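PDB 5FYP: phosphoinositol-specific phospholipase C from Pseudomonas sp., which probably cleaves phosphoinositides at the glycerol-phosphate bond in a calcium-dependent reaction, as other phosphoinositide-specific phospholipases C do. Local coordinates for residues N92-E95 / A96-D100; Q32-T36 / F37-L41. One frame throughout, in Å; residues are numbered along the deposited sequence. Where two conformers were deposited one is given.

Interaction 1 (N92-E95 / A96-D100); sequences NDLE and ACLND
Glu-95 and Asn-99 share a water, and Glu-95 OE2 is the oxygen gripped from two sources. The water donates to Glu-95 OE2 and accepts from Asn-99 ND2, each at 2.7 Å. Glu-95 OE2 also forms a salt bridge with Arg-142 of helix 133-144. The Glu-95 and Asn-99 side chains run side by side and point the same way, their carboxylate and amide planes 46° apart.

The pair sits on the first turns of helix 94-107, and Asp-93, directly before it, is the N-cap. Asp-93 OD1 accepts from Ala-96 N at 2.9 Å. The donor meets the anti side of the carboxylate, 33° out of its plane. Asp-93 CG sits between its own backbone N and carbonyl carbon (chi1 67°), which folds the carboxylate back over the first turn. The negative carboxylate would also suit the positive end of the helix dipole. Asp-93 O opens the regular helical ladder by accepting from Cys-97 N at 3.0 Å.

On another side of the helix, Leu-94 CD1 packs against Leu-98 CG at 4.0 Å, the two side chains crossing at a slant. Both lean on Leu-49 of strand 46-52. Cys-97 SG lies 3.5 Å from Asp-93 O and is tied to Cys-84 by a disulfide.

Interaction 2 (Q32-T36 / F37-L41); sequences QYANT and FSSVL
Thr-36 and Ser-39 face each other across a tight turn. The Ser-39 hydroxyl reaches back to the Thr-36 backbone, while the Thr-36 hydroxyl reaches forward to the Ser-39 backbone. Thr-36 OG1 lies between its own backbone N and carbonyl carbon (chi1 68°). That rotation turns it to the amide of Ser-39, and Ser-39 N donates to Thr-36 OG1 at 3.0 Å. Ser-39 OG donates to Thr-36 O at 2.7 Å. The hydroxyl meets that carbonyl from the side, at a C=O...donor angle of 136° and only 18° from the carbonyl plane. Ser-39 N makes a second, weak bond to Thr-36 O.

Ser-39 N donating to Thr-36 OG1 resembles an N-cap bond. Residues 37-41 have helical backbone angles. Val-40 N bonds to Phe-37 O, and Leu-41 N to Ser-38 O, so the bonds join residues three apart.

A water lies 2.7 Å from Thr-36 OG1 and 2.7 Å from Ser-38 OG. The bridge it would make is doubtful, because Ser-38 takes two conformers and this geometry belongs to one of them.

Ala-34 adds an apolar touch. Its methyl CB meets Val-40 CG2 at 3.6 Å, while Val-40 also packs on Leu-47 of strand 46-52. Phe-37 packs on Leu-47, Leu-49 and Val-101.

The chemistry is divided. Two hydroxyls, one carbonyl and the Ser-39 amide hold the start of the turn, and Phe-37 and Val-40 bury apolar surface. The bond from Ser-39 OG to Thr-36 O would hold the hydroxyl in its rotation, and the amide adds a weak second hold on the same oxygen.

Overall arrangement
Interaction 2 comes first along the chain, in the loop between strands 20-25 and 46-52. Interaction 1 follows at the start of helix 94-107. Their centres are about 13 Å apart, on the same side of the chain's centre. They touch where Phe-37 CD2 packs 3.8 Å from Cys-97 O. Strand 46-52 is common ground: Leu-49 meets side chains from both contacts. The loop holding Asn-83 is shared as well. Asn-83 bonds to the 32-41 segment, and the disulfide cysteine next to it, Cys-84, also touches Phe-37. The same strand supplies Glu-48 and Asp-50 to the calcium site. Both contacts therefore lie against a strand that carries metal ligands in this TIM-barrel-clan enzyme.

Interaction 1 (N92-E95 / A96-D100)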
loop_
_atom_site.group_PDB
_atom_site.type_symbol
_atom_site.label_atom_id
_atom_site.label_comp_id
_atom_site.label_asym_id
_atom_site.label_seq_id
_atom_site.Cartn_x
_atom_site.Cartn_y
_atom_site.Cartn_z
ATOM N N ASN A 92 -4.364 -6.935 19.839
ATOM C CA ASN A 92 -3.827 -7.013 18.487
ATOM C C ASN A 92 -4.555 -6.041 17.542
ATOM O O ASN A 92 -5.332 -6.437 16.686
ATOM C CB ASN A 92 -3.890 -8.470 17.951
ATOM C CG ASN A 92 -5.273 -9.120 18.087
ATOM O OD1 ASN A 92 -6.026 -8.900 19.054
ATOM N ND2 ASN A 92 -5.619 -9.938 17.119
ATOM N N ASP A 93 -4.285 -4.765 17.765
ATOM C CA ASP A 93 -4.906 -3.672 17.029
ATOM C C ASP A 93 -4.044 -3.236 15.844
ATOM O O ASP A 93 -3.053 -3.867 15.519
ATOM C CB ASP A 93 -5.231 -2.527 17.987
ATOM C CG ASP A 93 -3.993 -1.845 18.559
ATOM O OD1 ASP A 93 -2.864 -2.381 18.445
ATOM O OD2 ASP A 93 -4.172 -0.778 19.169
ATOM N N LEU A 94 -4.392 -2.115 15.219
ATOM C CA LEU A 94 -3.614 -1.640 14.099
ATOM C C LEU A 94 -2.173 -1.412 14.476
ATOM O O LEU A 94 -1.235 -1.848 13.793
ATOM C CB LEU A 94 -4.215 -0.380 13.487
ATOM C CG LEU A 94 -3.415 0.224 12.335
ATOM C CD1 LEU A 94 -3.269 -0.725 11.169
ATOM C CD2 LEU A 94 -4.028 1.528 11.864
ATOM N N GLU A 95 -1.970 -0.721 15.594
ATOM C CA GLU A 95 -0.599 -0.434 16.042
ATOM C C GLU A 95 0.201 -1.712 16.234
ATOM O O GLU A 95 1.381 -1.793 15.872
ATOM C CB GLU A 95 -0.622 0.411 17.321
ATOM C CG GLU A 95 0.756 0.719 17.860
ATOM C CD GLU A 95 0.765 1.784 18.939
ATOM O OE1 GLU A 95 -0.248 2.461 19.163
ATOM O OE2 GLU A 95 1.826 1.984 19.552
ATOM N N ALA A 96 -0.438 -2.728 16.805
ATOM C CA ALA A 96 0.254 -4.009 17.009
ATOM C C ALA A 96 0.673 -4.651 15.670
ATOM O O ALA A 96 1.791 -5.158 15.508
ATOM C CB ALA A 96 -0.618 -4.962 17.774
ATOM N N CYS A 97 -0.240 -4.630 14.712
ATOM C CA CYS A 97 0.049 -5.159 13.384
ATOM C C CYS A 97 1.202 -4.403 12.714
ATOM O O CYS A 97 2.092 -5.002 12.111
ATOM C CB CYS A 97 -1.179 -5.140 12.481
ATOM S SG CYS A 97 -2.548 -6.201 13.004
ATOM N N LEU A 98 1.158 -3.085 12.818
ATOM C CA LEU A 98 2.238 -2.274 12.274
ATOM C C LEU A 98 3.577 -2.601 12.958
ATOM O O LEU A 98 4.617 -2.689 12.294
ATOM C CB LEU A 98 1.917 -0.790 12.398
ATOM C CG LEU A 98 0.688 -0.308 11.637
ATOM C CD1 LEU A 98 0.510 1.182 11.869
ATOM C CD2 LEU A 98 0.762 -0.591 10.155
ATOM N N ASN A 99 3.553 -2.785 14.270
ATOM C CA ASN A 99 4.768 -3.165 14.990
ATOM C C ASN A 99 5.322 -4.521 14.595
ATOM O O ASN A 99 6.545 -4.694 14.570
ATOM C CB ASN A 99 4.552 -3.090 16.488
ATOM C CG ASN A 99 4.884 -1.716 17.027
ATOM O OD1 ASN A 99 5.955 -1.159 16.735
ATOM N ND2 ASN A 99 4.013 -1.186 17.838
ATOM N N ASP A 100 4.444 -5.444 14.202
ATOM C CA ASP A 100 4.948 -6.726 13.687
ATOM C C ASP A 100 5.809 -6.489 12.433
ATOM O O ASP A 100 6.864 -7.098 12.260
ATOM C CB ASP A 100 3.798 -7.659 13.328
ATOM C CG ASP A 100 3.179 -8.325 14.535
ATOM O OD1 ASP A 100 3.773 -8.282 15.626
ATOM O OD2 ASP A 100 2.086 -8.884 14.345
HETATM O O HOH W 1 4.300 1.133 19.112
#

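Interaction 2 (Q32-T36 / F37-L41)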
loop_
_atom_site.group_PDB
_atom_site.type_symbol
_atom_site.label_atom_id
_atom_site.label_comp_id
_atom_site.label_asym_id
_atom_site.label_seq_id
_atom_site.Cartn_x
_atom_site.Cartn_y
_atom_site.Cartn_z
ATOM N N GLN A 32 -7.226 -17.020 8.478
ATOM C CA GLN A 32 -7.378 -18.056 7.453
ATOM C C GLN A 32 -6.314 -18.019 6.365
ATOM O O GLN A 32 -6.140 -19.000 5.650
ATOM C CB GLN A 32 -8.774 -17.944 6.775
ATOM C CG GLN A 32 -9.017 -16.616 6.018
ATOM C CD GLN A 32 -10.312 -16.588 5.248
ATOM O OE1 GLN A 32 -10.663 -17.580 4.585
ATOM N NE2 GLN A 32 -11.048 -15.494 5.326
ATOM N N TYR A 33 -5.612 -16.892 6.216
ATOM C CA TYR A 33 -4.632 -16.756 5.131
ATOM C C TYR A 33 -3.177 -16.868 5.584
ATOM O O TYR A 33 -2.296 -17.084 4.761
ATOM C CB TYR A 33 -4.827 -15.427 4.364
ATOM C CG TYR A 33 -6.193 -15.264 3.787
ATOM C CD1 TYR A 33 -6.767 -16.254 3.005
ATOM C CD2 TYR A 33 -6.926 -14.097 3.980
ATOM C CE1 TYR A 33 -8.051 -16.098 2.493
ATOM C CE2 TYR A 33 -8.194 -13.933 3.513
ATOM C CZ TYR A 33 -8.760 -14.932 2.753
ATOM O OH TYR A 33 -10.030 -14.778 2.274
ATOM N N ALA A 34 -2.937 -16.775 6.895
ATOM C CA ALA A 34 -1.574 -16.897 7.425
ATOM C C ALA A 34 -1.686 -17.137 8.924
ATOM O O ALA A 34 -2.560 -16.566 9.581
ATOM C CB ALA A 34 -0.723 -15.665 7.133
ATOM N N ASN A 35 -0.767 -17.921 9.461
ATOM C CA ASN A 35 -0.808 -18.224 10.898
ATOM C C ASN A 35 -0.427 -17.006 11.754
ATOM O O ASN A 35 -1.021 -16.775 12.793
ATOM C CB ASN A 35 0.034 -19.445 11.201
ATOM C CG ASN A 35 -0.575 -20.738 10.630
ATOM O OD1 ASN A 35 -1.786 -20.820 10.346
ATOM N ND2 ASN A 35 0.257 -21.750 10.452
ATOM N N THR A 36 0.527 -16.224 11.259
ATOM C CA THR A 36 0.907 -14.951 11.874
ATOM C C THR A 36 1.069 -13.929 10.768
ATOM O O THR A 36 1.453 -14.261 9.635
ATOM C CB THR A 36 2.207 -15.039 12.679
ATOM O OG1 THR A 36 3.278 -15.256 11.770
ATOM C CG2 THR A 36 2.161 -16.140 13.736
ATOM N N PHE A 37 0.849 -12.674 11.095
ATOM C CA PHE A 37 1.036 -11.602 10.120
ATOM C C PHE A 37 2.515 -11.566 9.689
ATOM O O PHE A 37 2.817 -11.450 8.499
ATOM C CB PHE A 37 0.596 -10.273 10.710
ATOM C CG PHE A 37 0.413 -9.154 9.702
ATOM C CD1 PHE A 37 -0.395 -9.322 8.586
ATOM C CD2 PHE A 37 1.036 -7.929 9.888
ATOM C CE1 PHE A 37 -0.585 -8.280 7.694
ATOM C CE2 PHE A 37 0.865 -6.892 8.993
ATOM C CZ PHE A 37 0.046 -7.065 7.906
ATOM N N SER A 38 3.420 -11.686 10.661
ATOM C CA SER A 38 4.851 -11.618 10.360
ATOM C C SER A 38 5.290 -12.717 9.392
ATOM O O SER A 38 6.181 -12.490 8.566
ATOM C CB SER A 38 5.664 -11.669 11.649
ATOM O OG SER A 38 5.567 -12.911 12.298
ATOM N N SER A 39 4.671 -13.899 9.471
ATOM C CA SER A 39 5.048 -15.009 8.595
ATOM C C SER A 39 4.818 -14.699 7.120
ATOM O O SER A 39 5.452 -15.329 6.272
ATOM C CB SER A 39 4.307 -16.292 8.962
ATOM O OG SER A 39 2.944 -16.250 8.620
ATOM N N VAL A 40 3.921 -13.761 6.799
ATOM C CA VAL A 40 3.646 -13.399 5.411
ATOM C C VAL A 40 4.959 -12.938 4.742
ATOM O O VAL A 40 5.187 -13.186 3.538
ATOM C CB VAL A 40 2.553 -12.332 5.332
ATOM C CG1 VAL A 40 2.364 -11.903 3.899
ATOM C CG2 VAL A 40 1.274 -12.865 5.912
ATOM N N LEU A 41 5.826 -12.272 5.513
ATOM C CA LEU A 41 7.104 -11.765 5.027
ATOM C C LEU A 41 8.120 -12.887 4.731
ATOM O O LEU A 41 9.183 -12.629 4.161
ATOM C CB LEU A 41 7.651 -10.736 5.988
ATOM C CG LEU A 41 6.825 -9.443 5.988
ATOM C CD1 LEU A 41 6.963 -8.673 7.266
ATOM C CD2 LEU A 41 7.203 -8.543 4.794
HETATM O O HOH W 2 5.615 -15.487 13.197
#